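Local coordinates for glycoside hydrolase family 31 (Kribbella flavida DSM 17836, PDB 5X3I), which hydrolyses the alpha-1,3-glucosidic linkages of the cyclic tetrasaccharide cyclobis-(1-6)-alpha-nigerosyl to give isomaltose, inside the cell, at residues K23-H27 against D38-V43; H228-D233 against F659-N664; W297-L301 against R633-V637; N306-T310 against N599-L605. The protein carries 1 engineered substitution. One frame throughout, in Å; residues are numbered along the deposited sequence.

The four contacts lie well apart and none reaches the annotated catalytic residues; each is partly buried. Interaction 1 stays inside the N-terminal region and mixes backbone bonds, a salt bridge and contacts of imidazole and guanidinium faces. Interaction 2 is mainly an aromatic cluster joining the mutarotase-like domain to the C-terminal domain, with a more exposed outer end. Interactions 3 and 4 both belong to the TIM barrel and bring the lead-in to its first strand, or the loop after it, against elements following the last; their nearest atoms are about 9 Å apart. Interaction 3 relies on two arginines, whereas interaction 4 has a buried glutamate, two backbone amides, waters and an exposed histidine.

Interaction 1: residues K23-H27 against D38-V43; sequences KHRPH and DQRVPV
Arg40 meets Pro26 through backbone and side chain alike. Its amide N donates to Pro26 O (3.0 Å), and its CB rests 3.5 Å from that same oxygen. With CG anti to the backbone N (chi1 176°), the chain runs out straight and then bends at chi3, laying one face of the guanidinium under Pro26 CB, which is 3.5 Å from Arg40 NH1. Arg40 NE and NH2 both hold Val43 O within the guanidinium plane, at 3.0 and 3.1 Å, while NH1 turns to the hydroxyl of Tyr121, shared with His24 NE2. A leucine in place of Arg40 would probably leave Val43 O without its two side-chain donors and the Tyr121 hydroxyl without NH1. Strand 40-41 is an outer strand of a three-stranded antiparallel sheet in the N-terminal domain, and both segments also bond by backbone to strand 52-56, Lys23 with Val56 and Gln39 with Gly54. Arg25 N donates to Asp38 O (2.9 Å). The Arg25 guanidinium forms a salt bridge with Asp38 OD2, modelled so short that its exact length is doubtful; the other carboxylate oxygen, OD1, hydrogen-bonds to Ser36. Val43 CG1 makes a CH-pi contact over the His27 ring, 3.6 Å from its centroid, and the ring also stacks with His479.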
loop_
_atom_site.group_PDB
_atom_site.type_symbol
_atom_site.label_atom_id
_atom_site.label_comp_id
_atom_site.label_asym_id
_atom_site.label_seq_id
_atom_site.Cartn_x
_atom_site.Cartn_y
_atom_site.Cartn_z
ATOM N N LYS A 23 16.234 -8.285 -28.925
ATOM C CA LYS A 23 16.147 -7.260 -27.892
ATOM C C LYS A 23 16.835 -7.660 -26.590
ATOM O O LYS A 23 16.633 -8.758 -26.075
ATOM C CB LYS A 23 14.680 -6.912 -27.609
ATOM C CG LYS A 23 13.966 -6.226 -28.768
ATOM C CD LYS A 23 12.564 -5.774 -28.376
ATOM C CE LYS A 23 11.836 -5.118 -29.545
ATOM N NZ LYS A 23 10.504 -4.583 -29.143
ATOM N N HIS A 24 17.654 -6.750 -26.075
ATOM C CA HIS A 24 18.291 -6.908 -24.772
ATOM C C HIS A 24 18.205 -5.600 -23.988
ATOM O O HIS A 24 18.647 -4.563 -24.468
ATOM C CB HIS A 24 19.747 -7.336 -24.938
ATOM C CG HIS A 24 20.488 -7.497 -23.648
ATOM N ND1 HIS A 24 20.343 -8.601 -22.836
ATOM C CD2 HIS A 24 21.394 -6.699 -23.035
ATOM C CE1 HIS A 24 21.119 -8.473 -21.777
ATOM N NE2 HIS A 24 21.770 -7.327 -21.873
ATOM N N ARG A 25 17.584 -5.639 -22.813
ATOM C CA ARG A 25 17.599 -4.503 -21.892
ATOM C C ARG A 25 18.290 -4.914 -20.598
ATOM O O ARG A 25 17.737 -5.698 -19.846
ATOM C CB ARG A 25 16.180 -4.013 -21.594
ATOM C CG ARG A 25 15.398 -3.466 -22.781
ATOM C CD ARG A 25 13.961 -3.140 -22.362
ATOM N NE ARG A 25 13.265 -4.325 -21.857
ATOM C CZ ARG A 25 12.127 -4.306 -21.165
ATOM N NH1 ARG A 25 11.590 -5.448 -20.758
ATOM N NH2 ARG A 25 11.528 -3.156 -20.875
ATOM N N PRO A 26 19.494 -4.384 -20.330
ATOM C CA PRO A 26 20.276 -4.822 -19.166
ATOM C C PRO A 26 19.494 -4.822 -17.851
ATOM O O PRO A 26 19.611 -5.779 -17.091
ATOM C CB PRO A 26 21.418 -3.809 -19.122
ATOM C CG PRO A 26 21.622 -3.452 -20.549
ATOM C CD PRO A 26 20.249 -3.440 -21.170
ATOM N N HIS A 27 18.700 -3.783 -17.605
ATOM C CA HIS A 27 17.864 -3.716 -16.408
ATOM C C HIS A 27 16.526 -4.440 -16.551
ATOM O O HIS A 27 15.833 -4.679 -15.566
ATOM C CB HIS A 27 17.592 -2.266 -16.031
ATOM C CG HIS A 27 18.800 -1.533 -15.551
ATOM N ND1 HIS A 27 19.073 -1.350 -14.214
ATOM C CD2 HIS A 27 19.806 -0.935 -16.229
ATOM C CE1 HIS A 27 20.194 -0.666 -14.089
ATOM N NE2 HIS A 27 20.658 -0.401 -15.296
ATOM N N ASP A 38 14.706 -10.600 -21.098
ATOM C CA ASP A 38 15.579 -9.786 -21.940
ATOM C C ASP A 38 16.769 -9.152 -21.207
ATOM O O ASP A 38 17.480 -8.336 -21.783
ATOM C CB ASP A 38 14.758 -8.691 -22.627
ATOM C CG ASP A 38 14.127 -7.728 -21.644
ATOM O OD1 ASP A 38 14.072 -8.045 -20.443
ATOM O OD2 ASP A 38 13.681 -6.653 -22.074
ATOM N N GLN A 39 16.967 -9.476 -19.936
ATOM C CA GLN A 39 17.894 -8.679 -19.136
ATOM C C GLN A 39 19.166 -9.379 -18.669
ATOM O O GLN A 39 19.394 -10.553 -18.929
ATOM C CB GLN A 39 17.177 -8.122 -17.900
ATOM C CG GLN A 39 17.035 -9.088 -16.736
ATOM C CD GLN A 39 16.488 -8.401 -15.489
ATOM O OE1 GLN A 39 15.279 -8.219 -15.346
ATOM N NE2 GLN A 39 17.383 -8.000 -14.592
ATOM N N ARG A 40 19.979 -8.608 -17.964
ATOM C CA ARG A 40 21.206 -9.082 -17.350
ATOM C C ARG A 40 20.954 -9.411 -15.882
ATOM O O ARG A 40 20.470 -8.561 -15.126
ATOM C CB ARG A 40 22.294 -8.018 -17.500
ATOM C CG ARG A 40 23.590 -8.353 -16.831
ATOM C CD ARG A 40 24.668 -7.389 -17.230
ATOM N NE ARG A 40 24.583 -6.109 -16.538
ATOM C CZ ARG A 40 24.628 -4.930 -17.148
ATOM N NH1 ARG A 40 24.734 -4.865 -18.464
ATOM N NH2 ARG A 40 24.564 -3.817 -16.443
ATOM N N VAL A 41 21.207 -10.659 -15.498
ATOM C CA VAL A 41 21.013 -11.108 -14.121
ATOM C C VAL A 41 22.294 -11.589 -13.442
ATOM O O VAL A 41 22.887 -12.567 -13.882
ATOM C CB VAL A 41 19.992 -12.239 -14.048
ATOM C CG1 VAL A 41 19.711 -12.590 -12.604
ATOM C CG2 VAL A 41 18.712 -11.843 -14.766
ATOM N N PRO A 42 22.727 -10.916 -12.369
ATOM C CA PRO A 42 22.189 -9.668 -11.832
ATOM C C PRO A 42 22.596 -8.502 -12.703
ATOM O O PRO A 42 23.503 -8.638 -13.520
ATOM C CB PRO A 42 22.831 -9.571 -10.450
ATOM C CG PRO A 42 24.099 -10.315 -10.588
ATOM C CD PRO A 42 23.800 -11.451 -11.516
ATOM N N VAL A 43 21.914 -7.379 -12.542
ATOM C CA VAL A 43 22.241 -6.190 -13.294
ATOM C C VAL A 43 23.617 -5.683 -12.879
ATOM O O VAL A 43 24.397 -5.255 -13.716
ATOM C CB VAL A 43 21.187 -5.094 -13.091
ATOM C CG1 VAL A 43 21.539 -3.871 -13.899
ATOM C CG2 VAL A 43 19.812 -5.614 -13.479
#

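Interaction 2: residues H228-D233 against F659-N664; sequences HVVGAD and FFDHEN
One face of the His228 imidazole receives the edges of two consecutive phenylalanines, Phe659 and Phe660. Phe659 makes an edge-to-face pair with it, centroids 5.4 Å apart and planes at 69°, its CE1 reaching 4.1 Å from His228 CG. The pair with Phe660 is edge-to-face but offset: its CZ lies 3.9 Å from His228 NE2. Phe659 CG sits between its own backbone N and carbonyl carbon (chi1 76°), a setting that swings the ring back toward the strand. There Val230 packs against one side of it, CG1 over the face and CG2 3.8 Å from Phe659 CD1. The polar tip of His228 is satisfied, since NE2 bonds to Ser556 O. An alanine in place of His228 would probably leave both phenylalanine edges without the face they meet and Ser556 O without this donor. Beyond Val230 the chains come nearest at Ala232 and Asn664, where Ala232 and Asp233 are poorly ordered. The cluster joins strand 223-230 of the mutarotase-like domain to the loop after strand 655-656 of the C-terminal domain, and it is flanked by Pro277 and Val280 of helix 277-288, Val187 of strand 185-188 and the end of helix 541-556.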
loop_
_atom_site.group_PDB
_atom_site.type_symbol
_atom_site.label_atom_id
_atom_site.label_comp_id
_atom_site.label_asym_id
_atom_site.label_seq_id
_atom_site.Cartn_x
_atom_site.Cartn_y
_atom_site.Cartn_z
ATOM N N HIS A 228 11.124 1.127 15.181
ATOM C CA HIS A 228 11.416 1.220 16.598
ATOM C C HIS A 228 12.440 0.147 16.957
ATOM O O HIS A 228 12.343 -0.985 16.488
ATOM C CB HIS A 228 10.150 1.017 17.444
ATOM C CG HIS A 228 9.137 2.112 17.311
ATOM N ND1 HIS A 228 9.044 3.154 18.206
ATOM C CD2 HIS A 228 8.165 2.318 16.392
ATOM C CE1 HIS A 228 8.068 3.963 17.839
ATOM N NE2 HIS A 228 7.517 3.477 16.742
ATOM N N VAL A 229 13.415 0.494 17.786
ATOM C CA VAL A 229 14.195 -0.535 18.454
ATOM C C VAL A 229 13.814 -0.466 19.922
ATOM O O VAL A 229 14.223 0.440 20.643
ATOM C CB VAL A 229 15.709 -0.335 18.276
ATOM C CG1 VAL A 229 16.466 -1.550 18.800
ATOM C CG2 VAL A 229 16.043 -0.079 16.817
ATOM N N VAL A 230 13.053 -1.452 20.365
ATOM C CA VAL A 230 12.382 -1.357 21.651
ATOM C C VAL A 230 12.662 -2.606 22.444
ATOM O O VAL A 230 12.497 -3.713 21.942
ATOM C CB VAL A 230 10.856 -1.149 21.478
ATOM C CG1 VAL A 230 10.327 -2.008 20.349
ATOM C CG2 VAL A 230 10.117 -1.456 22.764
ATOM N N GLY A 231 13.058 -2.435 23.699
ATOM C CA GLY A 231 13.689 -3.530 24.410
ATOM C C GLY A 231 13.380 -3.587 25.884
ATOM O O GLY A 231 12.786 -2.672 26.450
ATOM N N ALA A 232 13.800 -4.685 26.497
ATOM C CA ALA A 232 13.349 -5.073 27.826
ATOM C C ALA A 232 13.654 -4.058 28.924
ATOM O O ALA A 232 12.799 -3.781 29.762
ATOM C CB ALA A 232 13.959 -6.416 28.191
ATOM N N ASP A 233 14.868 -3.515 28.923
ATOM C CA ASP A 233 15.338 -2.722 30.054
ATOM C C ASP A 233 15.686 -1.290 29.670
ATOM O O ASP A 233 14.990 -0.348 30.057
ATOM C CB ASP A 233 16.557 -3.389 30.692
ATOM C CG ASP A 233 16.404 -4.893 30.816
ATOM O OD1 ASP A 233 15.293 -5.358 31.139
ATOM O OD2 ASP A 233 17.399 -5.610 30.580
ATOM N N PHE A 659 3.520 -2.259 23.353
ATOM C CA PHE A 659 4.863 -1.827 23.742
ATOM C C PHE A 659 4.954 -0.311 23.906
ATOM O O PHE A 659 5.902 0.191 24.494
ATOM C CB PHE A 659 5.928 -2.345 22.760
ATOM C CG PHE A 659 5.993 -1.616 21.438
ATOM C CD1 PHE A 659 6.748 -0.468 21.294
ATOM C CD2 PHE A 659 5.364 -2.129 20.324
ATOM C CE1 PHE A 659 6.827 0.181 20.079
ATOM C CE2 PHE A 659 5.444 -1.483 19.108
ATOM C CZ PHE A 659 6.178 -0.331 18.986
ATOM N N PHE A 660 3.954 0.419 23.423
ATOM C CA PHE A 660 3.958 1.869 23.588
ATOM C C PHE A 660 3.743 2.270 25.034
ATOM O O PHE A 660 4.420 3.150 25.555
ATOM C CB PHE A 660 2.888 2.526 22.707
ATOM C CG PHE A 660 3.324 2.721 21.286
ATOM C CD1 PHE A 660 3.911 3.904 20.891
ATOM C CD2 PHE A 660 3.181 1.709 20.363
ATOM C CE1 PHE A 660 4.328 4.078 19.595
ATOM C CE2 PHE A 660 3.602 1.873 19.062
ATOM C CZ PHE A 660 4.172 3.057 18.675
ATOM N N ASP A 661 2.827 1.599 25.705
ATOM C CA ASP A 661 2.530 1.911 27.083
ATOM C C ASP A 661 3.219 0.974 28.071
ATOM O O ASP A 661 3.270 1.257 29.218
ATOM C CB ASP A 661 1.030 1.913 27.344
ATOM C CG ASP A 661 0.288 2.955 26.529
ATOM O OD1 ASP A 661 0.720 4.072 26.469
ATOM O OD2 ASP A 661 -0.714 2.611 25.951
ATOM N N HIS A 662 3.700 -0.156 27.609
ATOM C CA HIS A 662 4.278 -1.142 28.484
ATOM C C HIS A 662 5.611 -1.688 27.974
ATOM O O HIS A 662 5.803 -2.873 27.894
ATOM C CB HIS A 662 3.291 -2.265 28.672
ATOM C CG HIS A 662 1.925 -1.813 29.063
ATOM N ND1 HIS A 662 1.589 -1.499 30.352
ATOM C CD2 HIS A 662 0.807 -1.632 28.332
ATOM C CE1 HIS A 662 0.330 -1.117 30.394
ATOM N NE2 HIS A 662 -0.167 -1.195 29.183
ATOM N N GLU A 663 6.525 -0.811 27.639
ATOM C CA GLU A 663 7.741 -1.234 26.989
ATOM C C GLU A 663 8.521 -2.331 27.774
ATOM O O GLU A 663 9.099 -3.193 27.149
ATOM C CB GLU A 663 8.601 -0.036 26.625
ATOM C CG GLU A 663 8.821 0.893 27.775
ATOM C CD GLU A 663 9.530 2.137 27.390
ATOM O OE1 GLU A 663 9.060 3.182 27.808
ATOM O OE2 GLU A 663 10.551 2.055 26.697
ATOM N N ASN A 664 8.446 -2.320 29.116
ATOM C CA ASN A 664 9.245 -3.171 29.983
ATOM C C ASN A 664 8.553 -4.452 30.411
ATOM O O ASN A 664 9.085 -5.209 31.220
ATOM C CB ASN A 664 9.683 -2.386 31.219
ATOM C CG ASN A 664 10.578 -1.218 30.870
ATOM O OD1 ASN A 664 11.436 -1.323 29.994
ATOM N ND2 ASN A 664 10.373 -0.090 31.539
#

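Interaction 3: residues W297-L301 against R633-V637; sequences WVFRL and RESLV
Arg633 and Arg300 reach across in opposite directions, each with a different kind of acceptor. Arg633 leaves the helix with CG anti to its backbone N (chi1 177°), bends at chi2 and then runs straight, bringing NE to within 2.7 Å of Phe299 O; its NH2 adds a weak bond to the same oxygen. That NH2 also lies at the edge of the Phe299 ring, near its plane, and donates to a water that in turn bonds to Val298 O and Arg300 O. Arg633 NH1 points elsewhere, to the carbonyls of Ala587 and Met589. Arg300 turns at chi3 (65°), and its NE forms a salt bridge with Glu634 OE2, a nearly straight bond of 2.8 Å (168°), in the guanidinium plane and on the syn lone pair. Glu634 is itself bent at chi2, which turns its carboxylate to Arg300. OE2 further accepts from a water, 2.5 Å from it, that in turn accepts a hydrogen bond from Leu301 N. Val637 CG2 adds an apolar contact, 4.2 Å from both Phe299 CB and Arg300 CG. In the TIM barrel this ties the loop leading into the first strand, 302-304, to helix 622-650, which comes after the eighth, 591-593.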
loop_
_atom_site.group_PDB
_atom_site.type_symbol
_atom_site.label_atom_id
_atom_site.label_comp_id
_atom_site.label_asym_id
_atom_site.label_seq_id
_atom_site.Cartn_x
_atom_site.Cartn_y
_atom_site.Cartn_z
ATOM N N TRP A 297 -17.145 11.412 10.797
ATOM C CA TRP A 297 -17.904 10.447 9.997
ATOM C C TRP A 297 -17.047 9.328 9.392
ATOM O O TRP A 297 -17.590 8.289 9.035
ATOM C CB TRP A 297 -18.704 11.137 8.873
ATOM C CG TRP A 297 -17.917 11.874 7.806
ATOM C CD1 TRP A 297 -17.733 13.223 7.712
ATOM C CD2 TRP A 297 -17.254 11.304 6.662
ATOM N NE1 TRP A 297 -16.993 13.529 6.594
ATOM C CE2 TRP A 297 -16.687 12.368 5.933
ATOM C CE3 TRP A 297 -17.093 10.005 6.183
ATOM C CZ2 TRP A 297 -15.961 12.169 4.768
ATOM C CZ3 TRP A 297 -16.379 9.813 5.014
ATOM C CH2 TRP A 297 -15.821 10.884 4.323
ATOM N N VAL A 298 -15.725 9.517 9.300
ATOM C CA VAL A 298 -14.876 8.451 8.746
ATOM C C VAL A 298 -14.893 7.232 9.659
ATOM O O VAL A 298 -14.577 6.125 9.227
ATOM C CB VAL A 298 -13.394 8.892 8.509
ATOM C CG1 VAL A 298 -13.339 10.143 7.668
ATOM C CG2 VAL A 298 -12.636 9.073 9.826
ATOM N N PHE A 299 -15.319 7.423 10.904
ATOM C CA PHE A 299 -15.365 6.315 11.844
ATOM C C PHE A 299 -16.634 5.472 11.764
ATOM O O PHE A 299 -16.778 4.500 12.494
ATOM C CB PHE A 299 -15.171 6.837 13.263
ATOM C CG PHE A 299 -13.789 7.337 13.519
ATOM C CD1 PHE A 299 -12.701 6.485 13.381
ATOM C CD2 PHE A 299 -13.563 8.646 13.885
ATOM C CE1 PHE A 299 -11.411 6.931 13.608
ATOM C CE2 PHE A 299 -12.268 9.096 14.123
ATOM C CZ PHE A 299 -11.203 8.240 13.985
ATOM N N ARG A 300 -17.539 5.816 10.857
ATOM C CA ARG A 300 -18.707 4.980 10.650
ATOM C C ARG A 300 -18.390 3.852 9.670
ATOM O O ARG A 300 -17.311 3.818 9.091
ATOM C CB ARG A 300 -19.877 5.821 10.140
ATOM C CG ARG A 300 -20.232 6.984 11.055
ATOM C CD ARG A 300 -21.411 7.755 10.519
ATOM N NE ARG A 300 -22.624 6.953 10.516
ATOM C CZ ARG A 300 -23.757 7.318 9.923
ATOM N NH1 ARG A 300 -23.818 8.465 9.252
ATOM N NH2 ARG A 300 -24.825 6.536 9.994
ATOM N N LEU A 301 -19.346 2.961 9.444
ATOM C CA LEU A 301 -19.105 1.834 8.556
ATOM C C LEU A 301 -18.997 2.296 7.106
ATOM O O LEU A 301 -19.815 3.095 6.635
ATOM C CB LEU A 301 -20.206 0.786 8.689
ATOM C CG LEU A 301 -20.204 -0.327 7.630
ATOM C CD1 LEU A 301 -18.931 -1.176 7.721
ATOM C CD2 LEU A 301 -21.462 -1.208 7.741
ATOM N N ARG A 633 -20.592 0.180 16.876
ATOM C CA ARG A 633 -19.652 1.059 16.179
ATOM C C ARG A 633 -20.125 2.521 16.176
ATOM O O ARG A 633 -19.371 3.425 16.519
ATOM C CB ARG A 633 -19.461 0.590 14.738
ATOM C CG ARG A 633 -18.543 1.477 13.901
ATOM C CD ARG A 633 -17.086 1.213 14.250
ATOM N NE ARG A 633 -16.139 2.040 13.494
ATOM C CZ ARG A 633 -14.822 1.953 13.637
ATOM N NH1 ARG A 633 -14.310 1.059 14.492
ATOM N NH2 ARG A 633 -14.018 2.742 12.928
ATOM N N GLU A 634 -21.381 2.731 15.784
ATOM C CA GLU A 634 -21.985 4.064 15.783
ATOM C C GLU A 634 -21.808 4.751 17.131
ATOM O O GLU A 634 -21.446 5.913 17.197
ATOM C CB GLU A 634 -23.477 3.983 15.429
ATOM C CG GLU A 634 -23.759 3.545 14.000
ATOM C CD GLU A 634 -23.646 4.691 13.013
ATOM O OE1 GLU A 634 -24.400 5.661 13.142
ATOM O OE2 GLU A 634 -22.796 4.644 12.122
ATOM N N SER A 635 -22.052 4.010 18.205
ATOM C CA SER A 635 -21.932 4.560 19.552
ATOM C C SER A 635 -20.496 4.901 19.923
ATOM O O SER A 635 -20.266 5.714 20.801
ATOM C CB SER A 635 -22.499 3.582 20.581
ATOM O OG SER A 635 -23.880 3.409 20.377
ATOM N N LEU A 636 -19.543 4.279 19.244
ATOM C CA LEU A 636 -18.123 4.479 19.519
ATOM C C LEU A 636 -17.539 5.703 18.840
ATOM O O LEU A 636 -16.404 6.074 19.115
ATOM C CB LEU A 636 -17.324 3.259 19.065
ATOM C CG LEU A 636 -16.999 2.182 20.086
ATOM C CD1 LEU A 636 -16.236 1.050 19.405
ATOM C CD2 LEU A 636 -16.180 2.768 21.207
ATOM N N VAL A 637 -18.292 6.313 17.926
ATOM C CA VAL A 637 -17.723 7.400 17.136
ATOM C C VAL A 637 -17.200 8.569 17.991
ATOM O O VAL A 637 -16.108 9.067 17.720
ATOM C CB VAL A 637 -18.718 7.918 16.080
ATOM C CG1 VAL A 637 -18.202 9.201 15.438
ATOM C CG2 VAL A 637 -18.939 6.856 15.018
HETATM O O HOH W 1 -14.908 3.472 10.144
HETATM O O HOH W 2 -21.650 2.721 10.939
#

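Interaction 4: residues N306-T310 against N599-L605; sequences NEWNT and NHHQLPL
Glu307 and His601 bring together two loops of the TIM barrel, one following its first strand (302-304) and leading to helix 311-323, the other following its eighth strand (591-593). Direct hydrogen bonds converge on a single oxygen, Glu307 OE2, which accepts from Asn599 N at 2.9 Å and from His601 N at 2.7 Å. The two amides approach from opposite faces of the carboxylate plane, well out of it, and thus pin the buried group from both sides. Stacking comes second. The carboxylate lies almost parallel to the His601 ring (6° between planes), over one face and toward the rim, while Glu307 CB is 3.8 Å from His601 CE1. Glu307 reaches there with CG anti to its carbonyl carbon (chi1 -66°) and an extended chain. The Asn309 amide meets the ring obliquely, OD1 3.4 Å from His601 CE1. Water bridges form the third group: the other carboxylate oxygen, Glu307 OE1, receives two waters. One of them also contacts His601 ND1, bridging the stacked groups. The second binds three protein atoms, donating to Glu307 OE1 and Gln602 O and accepting from Asn599 ND2, each at 2.8 Å.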
loop_
_atom_site.group_PDB
_atom_site.type_symbol
_atom_site.label_atom_id
_atom_site.label_comp_id
_atom_site.label_asym_id
_atom_site.label_seq_id
_atom_site.Cartn_x
_atom_site.Cartn_y
_atom_site.Cartn_z
ATOM N N ASN A 306 -17.207 -3.848 -5.873
ATOM C CA ASN A 306 -16.731 -3.357 -7.153
ATOM C C ASN A 306 -17.821 -3.433 -8.202
ATOM O O ASN A 306 -17.879 -2.622 -9.106
ATOM C CB ASN A 306 -15.504 -4.128 -7.628
ATOM C CG ASN A 306 -15.088 -3.715 -9.011
ATOM O OD1 ASN A 306 -15.532 -4.295 -9.992
ATOM N ND2 ASN A 306 -14.291 -2.665 -9.101
ATOM N N GLU A 307 -18.717 -4.388 -8.033
ATOM C CA GLU A 307 -19.748 -4.610 -9.021
ATOM C C GLU A 307 -20.959 -3.683 -8.856
ATOM O O GLU A 307 -21.934 -3.839 -9.587
ATOM C CB GLU A 307 -20.177 -6.077 -9.020
ATOM C CG GLU A 307 -19.047 -6.972 -9.486
ATOM C CD GLU A 307 -19.495 -8.363 -9.859
ATOM O OE1 GLU A 307 -20.492 -8.843 -9.290
ATOM O OE2 GLU A 307 -18.839 -8.975 -10.725
ATOM N N TRP A 308 -20.926 -2.710 -7.940
ATOM C CA TRP A 308 -22.072 -1.826 -7.964
ATOM C C TRP A 308 -21.682 -0.732 -8.931
ATOM O O TRP A 308 -21.182 0.322 -8.547
ATOM C CB TRP A 308 -22.314 -1.233 -6.568
ATOM C CG TRP A 308 -22.377 -2.228 -5.433
ATOM C CD1 TRP A 308 -22.723 -3.540 -5.517
ATOM C CD2 TRP A 308 -22.131 -1.969 -4.042
ATOM N NE1 TRP A 308 -22.700 -4.118 -4.278
ATOM C CE2 TRP A 308 -22.342 -3.174 -3.353
ATOM C CE3 TRP A 308 -21.767 -0.830 -3.313
ATOM C CZ2 TRP A 308 -22.174 -3.283 -1.973
ATOM C CZ3 TRP A 308 -21.588 -0.943 -1.944
ATOM C CH2 TRP A 308 -21.801 -2.157 -1.288
ATOM N N ASN A 309 -22.055 -0.973 -10.181
ATOM C CA ASN A 309 -21.614 -0.165 -11.309
ATOM C C ASN A 309 -22.667 0.718 -11.955
ATOM O O ASN A 309 -22.442 1.218 -13.054
ATOM C CB ASN A 309 -20.886 -1.036 -12.344
ATOM C CG ASN A 309 -21.803 -1.887 -13.151
ATOM O OD1 ASN A 309 -22.786 -2.402 -12.654
ATOM N ND2 ASN A 309 -21.474 -2.052 -14.410
ATOM N N THR A 310 -23.862 0.761 -11.368
ATOM C CA THR A 310 -24.935 1.624 -11.856
ATOM C C THR A 310 -25.611 2.382 -10.716
ATOM O O THR A 310 -25.548 1.966 -9.567
ATOM C CB THR A 310 -26.038 0.834 -12.593
ATOM O OG1 THR A 310 -26.746 0.024 -11.651
ATOM C CG2 THR A 310 -25.453 -0.052 -13.688
ATOM N N ASN A 599 -16.072 -9.557 -10.107
ATOM C CA ASN A 599 -16.411 -10.938 -10.505
ATOM C C ASN A 599 -16.794 -11.201 -11.976
ATOM O O ASN A 599 -17.362 -12.246 -12.264
ATOM C CB ASN A 599 -17.504 -11.495 -9.599
ATOM C CG ASN A 599 -17.507 -13.024 -9.563
ATOM O OD1 ASN A 599 -16.502 -13.667 -9.872
ATOM N ND2 ASN A 599 -18.641 -13.604 -9.204
ATOM N N HIS A 600 -16.649 -10.212 -12.852
ATOM C CA HIS A 600 -17.163 -10.270 -14.230
ATOM C C HIS A 600 -18.683 -10.275 -14.287
ATOM O O HIS A 600 -19.269 -10.770 -15.245
ATOM C CB HIS A 600 -16.637 -11.501 -14.989
ATOM C CG HIS A 600 -15.146 -11.576 -15.065
ATOM N ND1 HIS A 600 -14.427 -11.023 -16.103
ATOM C CD2 HIS A 600 -14.240 -12.140 -14.236
ATOM C CE1 HIS A 600 -13.139 -11.240 -15.905
ATOM N NE2 HIS A 600 -12.999 -11.916 -14.780
ATOM N N HIS A 601 -19.304 -9.686 -13.300
ATOM C CA HIS A 601 -20.728 -9.550 -13.246
ATOM C C HIS A 601 -21.428 -10.870 -13.473
ATOM O O HIS A 601 -22.405 -10.920 -14.136
ATOM C CB HIS A 601 -21.190 -8.508 -14.232
ATOM C CG HIS A 601 -20.840 -7.122 -13.834
ATOM N ND1 HIS A 601 -21.474 -6.474 -12.811
ATOM C CD2 HIS A 601 -19.907 -6.272 -14.297
ATOM C CE1 HIS A 601 -20.958 -5.272 -12.672
ATOM N NE2 HIS A 601 -20.009 -5.125 -13.564
ATOM N N GLN A 602 -20.893 -11.918 -12.892
ATOM C CA GLN A 602 -21.494 -13.214 -12.905
ATOM C C GLN A 602 -22.531 -13.370 -11.809
ATOM O O GLN A 602 -22.695 -12.509 -11.013
ATOM C CB GLN A 602 -20.409 -14.269 -12.742
ATOM C CG GLN A 602 -19.561 -14.460 -13.970
ATOM C CD GLN A 602 -18.340 -15.304 -13.705
ATOM O OE1 GLN A 602 -17.855 -15.387 -12.593
ATOM N NE2 GLN A 602 -17.831 -15.938 -14.739
ATOM N N LEU A 603 -23.236 -14.497 -11.796
ATOM C CA LEU A 603 -24.098 -14.896 -10.685
ATOM C C LEU A 603 -23.659 -16.269 -10.248
ATOM O O LEU A 603 -23.311 -17.046 -11.071
ATOM C CB LEU A 603 -25.559 -14.925 -11.086
ATOM C CG LEU A 603 -26.251 -13.636 -11.538
ATOM C CD1 LEU A 603 -27.536 -13.892 -12.305
ATOM C CD2 LEU A 603 -26.501 -12.685 -10.392
ATOM N N PRO A 604 -23.655 -16.572 -8.963
ATOM C CA PRO A 604 -24.120 -15.671 -7.909
ATOM C C PRO A 604 -23.141 -14.531 -7.631
ATOM O O PRO A 604 -21.993 -14.581 -8.066
ATOM C CB PRO A 604 -24.232 -16.596 -6.699
ATOM C CG PRO A 604 -23.151 -17.585 -6.917
ATOM C CD PRO A 604 -23.086 -17.811 -8.406
ATOM N N LEU A 605 -23.614 -13.506 -6.934
ATOM C CA LEU A 605 -22.784 -12.373 -6.561
ATOM C C LEU A 605 -21.679 -12.773 -5.591
ATOM O O LEU A 605 -21.809 -13.728 -4.846
ATOM C CB LEU A 605 -23.647 -11.272 -5.943
ATOM C CG LEU A 605 -24.791 -10.765 -6.827
ATOM C CD1 LEU A 605 -25.645 -9.766 -6.077
ATOM C CD2 LEU A 605 -24.245 -10.152 -8.102
HETATM O O HOH W 3 -18.127 -3.499 -12.047
HETATM O O HOH W 4 -22.778 -8.095 -10.659
HETATM O O HOH W 5 -20.574 -11.606 -9.420
#